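Local coordinates for protein MlnE (Bacillus amyloliquefaciens subsp. plantarum, PDB 5D2E) that probably reduces keto groups of growing polyketide chains with NADPH, as the N-terminal B-type ketoreductase of a macrolactin assembly-line protein, at residues Tyr153-Met158 against Ile173-Glu178; Lys196-Glu201 against Phe205-Ala210. All coordinates share one frame; numbering follows the deposited sequence.

Contact 1: residues Tyr153-Met158 against Ile173-Glu178; sequences YSLFQM and ILYLYE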
ATOM      1  N   TYR A 153      -6.670   9.125   7.429  1.00 23.95           N
ATOM      2  CA  TYR A 153      -7.049   9.557   8.743  1.00 24.34           C
ATOM      3  C   TYR A 153      -8.546   9.899   8.882  1.00 25.90           C
ATOM      4  O   TYR A 153      -9.168   9.555   9.880  1.00 26.73           O
ATOM      5  CB  TYR A 153      -6.151  10.655   9.278  1.00 24.14           C
ATOM      6  CG  TYR A 153      -4.726  10.170   9.582  1.00 28.30           C
ATOM      7  CD1 TYR A 153      -4.483   9.256  10.584  1.00 30.60           C
ATOM      8  CD2 TYR A 153      -3.643  10.642   8.884  1.00 27.84           C
ATOM      9  CE1 TYR A 153      -3.173   8.797  10.859  1.00 30.88           C
ATOM     10  CE2 TYR A 153      -2.339  10.191   9.140  1.00 28.29           C
ATOM     11  CZ  TYR A 153      -2.109   9.295  10.131  1.00 31.67           C
ATOM     12  OH  TYR A 153      -0.828   8.884  10.341  1.00 32.04           O
ATOM     13  N   SER A 154      -9.118  10.513   7.869  1.00 23.83           N
ATOM     14  CA  SER A 154     -10.521  10.851   7.904  1.00 23.72           C
ATOM     15  C   SER A 154     -11.315   9.543   7.987  1.00 24.59           C
ATOM     16  O   SER A 154     -12.280   9.399   8.741  1.00 25.00           O
ATOM     17  CB  SER A 154     -10.926  11.592   6.601  1.00 29.01           C
ATOM     18  OG  SER A 154     -12.375  11.662   6.616  1.00 32.83           O
ATOM     19  N   LEU A 155     -10.917   8.565   7.208  1.00 25.21           N
ATOM     20  CA  LEU A 155     -11.606   7.266   7.232  1.00 26.40           C
ATOM     21  C   LEU A 155     -11.433   6.542   8.552  1.00 25.66           C
ATOM     22  O   LEU A 155     -12.360   5.903   9.007  1.00 26.16           O
ATOM     23  CB  LEU A 155     -11.148   6.373   6.064  1.00 27.54           C
ATOM     24  CG  LEU A 155     -11.707   6.692   4.656  1.00 29.07           C
ATOM     25  CD1 LEU A 155     -10.901   5.918   3.652  1.00 29.06           C
ATOM     26  CD2 LEU A 155     -13.222   6.459   4.484  1.00 27.90           C
ATOM     27  N   PHE A 156     -10.244   6.618   9.122  1.00 23.78           N
ATOM     28  CA  PHE A 156     -10.027   6.022  10.430  1.00 24.87           C
ATOM     29  C   PHE A 156     -10.956   6.678  11.461  1.00 26.78           C
ATOM     30  O   PHE A 156     -11.655   5.942  12.180  1.00 25.95           O
ATOM     31  CB  PHE A 156      -8.598   6.195  10.831  1.00 26.47           C
ATOM     32  CG  PHE A 156      -8.373   6.084  12.293  1.00 26.31           C
ATOM     33  CD1 PHE A 156      -8.503   4.859  12.925  1.00 28.85           C
ATOM     34  CD2 PHE A 156      -8.031   7.188  13.012  1.00 28.27           C
ATOM     35  CE1 PHE A 156      -8.311   4.756  14.290  1.00 28.75           C
ATOM     36  CE2 PHE A 156      -7.842   7.089  14.360  1.00 30.19           C
ATOM     37  CZ  PHE A 156      -7.957   5.869  14.994  1.00 27.49           C
ATOM     38  N   GLN A 157     -10.999   8.022  11.497  1.00 23.95           N
ATOM     39  CA  GLN A 157     -11.895   8.710  12.422  1.00 24.94           C
ATOM     40  C   GLN A 157     -13.365   8.282  12.181  1.00 27.12           C
ATOM     41  O   GLN A 157     -14.145   8.032  13.138  1.00 24.94           O
ATOM     42  CB  GLN A 157     -11.760  10.218  12.401  1.00 25.74           C
ATOM     43  CG  GLN A 157     -10.387  10.817  12.729  1.00 26.14           C
ATOM     44  CD  GLN A 157      -9.853  10.509  14.123  1.00 30.83           C
ATOM     45  OE1 GLN A 157      -8.672  10.788  14.478  1.00 33.12           O
ATOM     46  NE2 GLN A 157     -10.733  10.004  14.948  1.00 27.11           N
ATOM     47  N   MET A 158     -13.750   8.193  10.908  1.00 25.08           N
ATOM     48  CA  MET A 158     -15.111   7.903  10.558  1.00 25.41           C
ATOM     49  C   MET A 158     -15.487   6.502  10.991  1.00 26.52           C
ATOM     50  O   MET A 158     -16.491   6.310  11.649  1.00 24.76           O
ATOM     51  CB  MET A 158     -15.314   8.069   9.057  1.00 24.86           C
ATOM     52  CG  MET A 158     -16.738   7.734   8.618  1.00 29.20           C
ATOM     53  SD  MET A 158     -16.873   7.460   6.825  1.00 30.43           S
ATOM     54  CE  MET A 158     -16.244   5.765   6.765  1.00 30.87           C
ATOM     55  N   ILE A 173     -19.964   1.527   2.120  1.00 27.58           N
ATOM     56  CA  ILE A 173     -19.113   2.719   2.113  1.00 28.28           C
ATOM     57  C   ILE A 173     -18.413   2.803   0.744  1.00 28.55           C
ATOM     58  O   ILE A 173     -17.766   1.834   0.348  1.00 27.82           O
ATOM     59  CB  ILE A 173     -18.054   2.665   3.186  1.00 29.30           C
ATOM     60  CG1 ILE A 173     -18.687   2.605   4.597  1.00 37.48           C
ATOM     61  CG2 ILE A 173     -17.122   3.876   3.032  1.00 30.58           C
ATOM     62  CD1 ILE A 173     -18.816   1.193   5.165  1.00 40.21           C
ATOM     63  N   LEU A 174     -18.548   3.920   0.042  1.00 25.30           N
ATOM     64  CA  LEU A 174     -17.929   4.119  -1.234  1.00 25.26           C
ATOM     65  C   LEU A 174     -16.996   5.249  -1.069  1.00 24.61           C
ATOM     66  O   LEU A 174     -17.410   6.383  -0.802  1.00 24.85           O
ATOM     67  CB  LEU A 174     -18.966   4.371  -2.368  1.00 28.58           C
ATOM     68  CG  LEU A 174     -18.358   4.707  -3.743  1.00 28.89           C
ATOM     69  CD1 LEU A 174     -17.494   3.574  -4.322  1.00 27.94           C
ATOM     70  CD2 LEU A 174     -19.495   5.049  -4.711  1.00 31.51           C
ATOM     71  N   TYR A 175     -15.700   4.945  -1.197  1.00 23.76           N
ATOM     72  CA  TYR A 175     -14.624   5.872  -1.118  1.00 23.62           C
ATOM     73  C   TYR A 175     -14.215   6.241  -2.537  1.00 24.59           C
ATOM     74  O   TYR A 175     -13.938   5.375  -3.328  1.00 24.67           O
ATOM     75  CB  TYR A 175     -13.474   5.236  -0.362  1.00 24.13           C
ATOM     76  CG  TYR A 175     -12.155   5.888  -0.576  1.00 23.71           C
ATOM     77  CD1 TYR A 175     -11.828   7.108   0.002  1.00 24.54           C
ATOM     78  CD2 TYR A 175     -11.214   5.293  -1.426  1.00 27.45           C
ATOM     79  CE1 TYR A 175     -10.599   7.716  -0.286  1.00 26.84           C
ATOM     80  CE2 TYR A 175      -9.996   5.902  -1.697  1.00 25.97           C
ATOM     81  CZ  TYR A 175      -9.693   7.090  -1.130  1.00 27.42           C
ATOM     82  OH  TYR A 175      -8.421   7.589  -1.425  1.00 29.45           O
ATOM     83  N   LEU A 176     -14.169   7.556  -2.824  1.00 24.28           N
ATOM     84  CA  LEU A 176     -13.819   8.128  -4.111  1.00 25.92           C
ATOM     85  C   LEU A 176     -12.625   9.035  -4.017  1.00 24.78           C
ATOM     86  O   LEU A 176     -12.469   9.763  -3.067  1.00 24.16           O
ATOM     87  CB  LEU A 176     -14.968   8.982  -4.682  1.00 25.81           C
ATOM     88  CG  LEU A 176     -16.364   8.383  -4.600  1.00 29.23           C
ATOM     89  CD1 LEU A 176     -17.486   9.328  -5.019  1.00 34.43           C
ATOM     90  CD2 LEU A 176     -16.375   7.147  -5.442  1.00 32.08           C
ATOM     91  N   TYR A 177     -11.783   8.972  -5.045  1.00 23.05           N
ATOM     92  CA  TYR A 177     -10.703   9.897  -5.207  1.00 22.65           C
ATOM     93  C   TYR A 177     -10.517  10.227  -6.689  1.00 24.42           C
ATOM     94  O   TYR A 177     -10.841   9.422  -7.551  1.00 23.60           O
ATOM     95  CB  TYR A 177      -9.381   9.390  -4.666  1.00 23.34           C
ATOM     96  CG  TYR A 177      -8.762   8.206  -5.320  1.00 24.46           C
ATOM     97  CD1 TYR A 177      -9.171   6.915  -4.985  1.00 24.69           C
ATOM     98  CD2 TYR A 177      -7.748   8.358  -6.294  1.00 26.81           C
ATOM     99  CE1 TYR A 177      -8.577   5.806  -5.558  1.00 29.98           C
ATOM    100  CE2 TYR A 177      -7.145   7.248  -6.861  1.00 27.19           C
ATOM    101  CZ  TYR A 177      -7.581   5.981  -6.501  1.00 28.11           C
ATOM    102  OH  TYR A 177      -7.022   4.877  -7.069  1.00 29.85           O
ATOM    103  N   GLU A 178      -9.934  11.395  -6.929  1.00 25.23           N
ATOM    104  CA  GLU A 178      -9.697  11.875  -8.262  1.00 26.43           C
ATOM    105  C   GLU A 178      -8.263  11.608  -8.672  1.00 25.21           C
ATOM    106  O   GLU A 178      -7.330  11.655  -7.867  1.00 26.15           O
ATOM    107  CB  GLU A 178      -9.903  13.361  -8.378  1.00 28.72           C
ATOM    108  CG  GLU A 178     -11.329  13.815  -8.148  1.00 32.92           C
ATOM    109  CD  GLU A 178     -11.447  15.328  -8.277  1.00 37.91           C
ATOM    110  OE1 GLU A 178     -10.417  16.046  -8.361  1.00 42.73           O
ATOM    111  OE2 GLU A 178     -12.563  15.763  -8.362  1.00 37.93           O
TER

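Contact 2: residues Lys196-Glu201 against Phe205-Ala210; sequences KTVQAE and FTCKAA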
ATOM      1  N   LYS A 196     -10.220  -2.914   2.674  1.00 27.99           N
ATOM      2  CA  LYS A 196     -10.351  -4.378   2.650  1.00 30.51           C
ATOM      3  C   LYS A 196     -10.169  -4.894   4.058  1.00 27.99           C
ATOM      4  O   LYS A 196     -10.827  -5.830   4.458  1.00 28.61           O
ATOM      5  CB  LYS A 196      -9.256  -5.024   1.809  1.00 31.79           C
ATOM      6  CG  LYS A 196      -9.503  -4.978   0.332  1.00 37.11           C
ATOM      7  CD  LYS A 196      -8.307  -5.669  -0.328  1.00 38.56           C
ATOM      8  CE  LYS A 196      -8.679  -6.185  -1.678  1.00 42.11           C
ATOM      9  NZ  LYS A 196      -7.406  -6.201  -2.427  1.00 44.59           N
ATOM     10  N   THR A 197      -9.281  -4.274   4.819  1.00 26.90           N
ATOM     11  CA  THR A 197      -9.094  -4.790   6.207  1.00 30.75           C
ATOM     12  C   THR A 197     -10.194  -4.321   7.162  1.00 31.41           C
ATOM     13  O   THR A 197     -10.634  -5.091   7.996  1.00 31.61           O
ATOM     14  CB  THR A 197      -7.622  -4.881   6.727  1.00 36.39           C
ATOM     15  OG1 THR A 197      -7.461  -4.796   8.211  1.00 37.70           O
ATOM     16  CG2 THR A 197      -6.651  -4.170   5.918  1.00 27.31           C
ATOM     17  N   VAL A 198     -10.722  -3.102   6.971  1.00 30.18           N
ATOM     18  CA  VAL A 198     -11.945  -2.696   7.732  1.00 30.44           C
ATOM     19  C   VAL A 198     -13.044  -3.740   7.516  1.00 29.86           C
ATOM     20  O   VAL A 198     -13.729  -4.180   8.470  1.00 31.75           O
ATOM     21  CB  VAL A 198     -12.431  -1.303   7.294  1.00 35.18           C
ATOM     22  CG1 VAL A 198     -13.841  -1.008   7.777  1.00 35.29           C
ATOM     23  CG2 VAL A 198     -11.424  -0.260   7.741  1.00 37.50           C
ATOM     24  N   GLN A 199     -13.251  -4.112   6.257  1.00 28.33           N
ATOM     25  CA  GLN A 199     -14.278  -5.056   5.946  1.00 30.00           C
ATOM     26  C   GLN A 199     -14.003  -6.436   6.625  1.00 33.74           C
ATOM     27  O   GLN A 199     -14.932  -7.099   7.045  1.00 29.68           O
ATOM     28  CB  GLN A 199     -14.446  -5.225   4.449  1.00 32.15           C
ATOM     29  CG  GLN A 199     -15.725  -5.957   4.088  1.00 32.25           C
ATOM     30  CD  GLN A 199     -16.137  -5.907   2.628  1.00 35.46           C
ATOM     31  OE1 GLN A 199     -16.762  -6.812   2.140  1.00 49.46           O
ATOM     32  NE2 GLN A 199     -15.794  -4.896   1.947  1.00 32.10           N
ATOM     33  N   ALA A 200     -12.736  -6.847   6.707  1.00 31.23           N
ATOM     34  CA  ALA A 200     -12.410  -8.136   7.363  1.00 32.08           C
ATOM     35  C   ALA A 200     -12.676  -8.027   8.859  1.00 32.91           C
ATOM     36  O   ALA A 200     -13.122  -8.978   9.480  1.00 36.95           O
ATOM     37  CB  ALA A 200     -10.971  -8.506   7.110  1.00 34.16           C
ATOM     38  N   GLU A 201     -12.435  -6.850   9.448  1.00 30.51           N
ATOM     39  CA  GLU A 201     -12.712  -6.613  10.843  1.00 33.52           C
ATOM     40  C   GLU A 201     -14.169  -6.437  11.151  1.00 33.10           C
ATOM     41  O   GLU A 201     -14.595  -6.806  12.242  1.00 35.30           O
ATOM     42  CB  GLU A 201     -11.947  -5.395  11.322  1.00 33.04           C
ATOM     43  CG  GLU A 201     -10.457  -5.616  11.322  1.00 33.62           C
ATOM     44  CD  GLU A 201      -9.668  -4.421  11.787  1.00 31.08           C
ATOM     45  OE1 GLU A 201     -10.258  -3.413  12.321  1.00 31.16           O
ATOM     46  OE2 GLU A 201      -8.429  -4.485  11.589  1.00 33.32           O
ATOM     47  N   PHE A 205     -19.716  -3.879   7.266  1.00 30.84           N
ATOM     48  CA  PHE A 205     -19.291  -2.732   6.467  1.00 30.31           C
ATOM     49  C   PHE A 205     -18.766  -3.211   5.114  1.00 30.63           C
ATOM     50  O   PHE A 205     -17.641  -3.715   5.001  1.00 33.12           O
ATOM     51  CB  PHE A 205     -18.202  -1.936   7.167  1.00 30.60           C
ATOM     52  CG  PHE A 205     -18.639  -1.147   8.364  1.00 35.94           C
ATOM     53  CD1 PHE A 205     -19.987  -1.030   8.757  1.00 41.77           C
ATOM     54  CD2 PHE A 205     -17.680  -0.507   9.128  1.00 32.68           C
ATOM     55  CE1 PHE A 205     -20.319  -0.248   9.873  1.00 36.07           C
ATOM     56  CE2 PHE A 205     -18.016   0.240  10.227  1.00 38.07           C
ATOM     57  CZ  PHE A 205     -19.347   0.385  10.591  1.00 33.98           C
ATOM     58  N   THR A 206     -19.561  -3.055   4.077  1.00 29.03           N
ATOM     59  CA  THR A 206     -19.099  -3.395   2.759  1.00 31.71           C
ATOM     60  C   THR A 206     -18.425  -2.156   2.185  1.00 31.48           C
ATOM     61  O   THR A 206     -19.057  -1.063   2.049  1.00 32.07           O
ATOM     62  CB  THR A 206     -20.271  -3.788   1.864  1.00 35.64           C
ATOM     63  OG1 THR A 206     -20.971  -4.844   2.478  1.00 38.62           O
ATOM     64  CG2 THR A 206     -19.788  -4.202   0.463  1.00 39.01           C
ATOM     65  N   CYS A 207     -17.169  -2.307   1.799  1.00 26.68           N
ATOM     66  CA  CYS A 207     -16.329  -1.172   1.480  1.00 29.14           C
ATOM     67  C   CYS A 207     -15.875  -1.231   0.042  1.00 34.30           C
ATOM     68  O   CYS A 207     -15.337  -2.243  -0.417  1.00 31.92           O
ATOM     69  CB  CYS A 207     -15.124  -1.132   2.385  1.00 29.17           C
ATOM     70  SG  CYS A 207     -15.427  -0.865   4.122  1.00 30.84           S
ATOM     71  N   LYS A 208     -16.081  -0.146  -0.686  1.00 32.45           N
ATOM     72  CA  LYS A 208     -15.671  -0.068  -2.087  1.00 31.39           C
ATOM     73  C   LYS A 208     -14.842   1.141  -2.323  1.00 28.90           C
ATOM     74  O   LYS A 208     -15.024   2.141  -1.636  1.00 26.79           O
ATOM     75  CB  LYS A 208     -16.906  -0.037  -2.971  1.00 38.02           C
ATOM     76  CG  LYS A 208     -17.807  -1.218  -2.658  1.00 44.44           C
ATOM     77  CD  LYS A 208     -18.817  -1.596  -3.728  1.00 57.09           C
ATOM     78  CE  LYS A 208     -20.156  -0.898  -3.575  1.00 59.03           C
ATOM     79  NZ  LYS A 208     -21.067  -1.364  -4.661  1.00 71.03           N
ATOM     80  N   ALA A 209     -13.948   1.082  -3.330  1.00 27.39           N
ATOM     81  CA  ALA A 209     -13.054   2.205  -3.650  1.00 26.27           C
ATOM     82  C   ALA A 209     -13.107   2.473  -5.145  1.00 28.99           C
ATOM     83  O   ALA A 209     -13.211   1.537  -5.931  1.00 29.30           O
ATOM     84  CB  ALA A 209     -11.634   1.945  -3.213  1.00 30.94           C
ATOM     85  N   ALA A 210     -13.149   3.739  -5.542  1.00 28.53           N
ATOM     86  CA  ALA A 210     -13.304   4.062  -6.964  1.00 25.91           C
ATOM     87  C   ALA A 210     -12.414   5.296  -7.291  1.00 26.90           C
ATOM     88  O   ALA A 210     -12.484   6.314  -6.614  1.00 26.95           O
ATOM     89  CB  ALA A 210     -14.736   4.301  -7.332  1.00 29.59           C
TER

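Contact 1: residues Tyr153-Met158 against Ile173-Glu178
Leu155 lays one methyl, CD1, against the CD1 corner of the Tyr175 ring, with Leu155 CD1 and Tyr175 CD1 3.9 Å apart. The methyl meets the ring obliquely, and the two side chains cross at about a right angle. Leu155 points from helix 141-164 down onto strand 171-180. Tyr175 has its CG anti to the backbone N (chi1 161°), which leans the ring forward along the strand, at a slant to it, with its CD1 side to Leu155. One turn further along the helix, Met158 leaves the backbone extended (chi1 178°) and then bends at its sulfur (chi3 80°). Its terminal methyl thus comes down beside the branch methyl of Ile173, at 4.3 Å between Met158 CE and Ile173 CG2. The contact is thin and wholly apolar: two methyl-led touches, three residues apart on the helix and two apart on the strand, bury 135 Å² in all. The Tyr175 hydroxyl is satisfied by a hydrogen bond with the backbone O of Tyr188, in helix 186-201. Val191 of that helix packs on both Leu155 and Tyr175. Side chains of alternate strand residues turned to a covering helix belong here to the beta-alpha-beta unit of strand 127-133, helix 141-164 and strand 171-180, in the Rossmann-like structural subdomain of a ketoreductase.

Contact 2: residues Lys196-Glu201 against Phe205-Ala210
Val198 points from the helix to the strand and touches two side chains with its CG1 methyl, Phe205 and Cys207, which it meets in directions nearly at right angles. The methyl lies at the rim of the Phe205 ring, near the ring plane, with Val198 CG1 4.1 Å from Phe205 CD2. On the Cys207 side it meets the sulfur, Val198 CG1 to Cys207 SG being 4.0 Å. With CG1 anti to the backbone N (chi1 166°), this branch and not CG2 is the one that meets the strand. Segments 196-201 and 205-210 run almost antiparallel, at 168° and 7.5 Å between axes; they belong to helix 186-201 and strand 205-214, which complete the beta-alpha-beta unit begun by strand 171-180 in the Rossmann-like structural subdomain. Only three residues separate the two segments, so the chain turns back sharply and the nearest CA atoms are those of Gln199 and Phe205. Gln199, extended beyond CG, reaches across the start of the strand: its CG presses on the carbonyl of Phe205, at 3.1 Å between Gln199 CG and Phe205 O, and its amide end lies beside Thr206 and Cys207. Phe159 of helix 141-164 touches both Val198 and Cys207. From the same helical turn Glu201 accepts hydrogen bonds from the backbone N of Ile369 and of Gly417, in the NADP-binding half of the chain.

How the contacts relate
Both contacts are buried, lie about 11 Å apart between centres, and belong to successive beta-alpha-beta units of one subdomain, away from the NADP site. Their strands are neighbours: Ile173 N and Thr206 O, 2.7 Å apart, probably form one of the sheet's hydrogen bonds, and Ile173 CD1 packs on Phe205 CB. All the touching residues of contact 1 are buried. Contact 2 buries the larger area, 237 Å², and pairs a similar apolar core with a partly exposed margin where a glutamine reaches across the strand backbone. The helices also reach across: 141-164 touches Cys207, and 186-201 touches Tyr175.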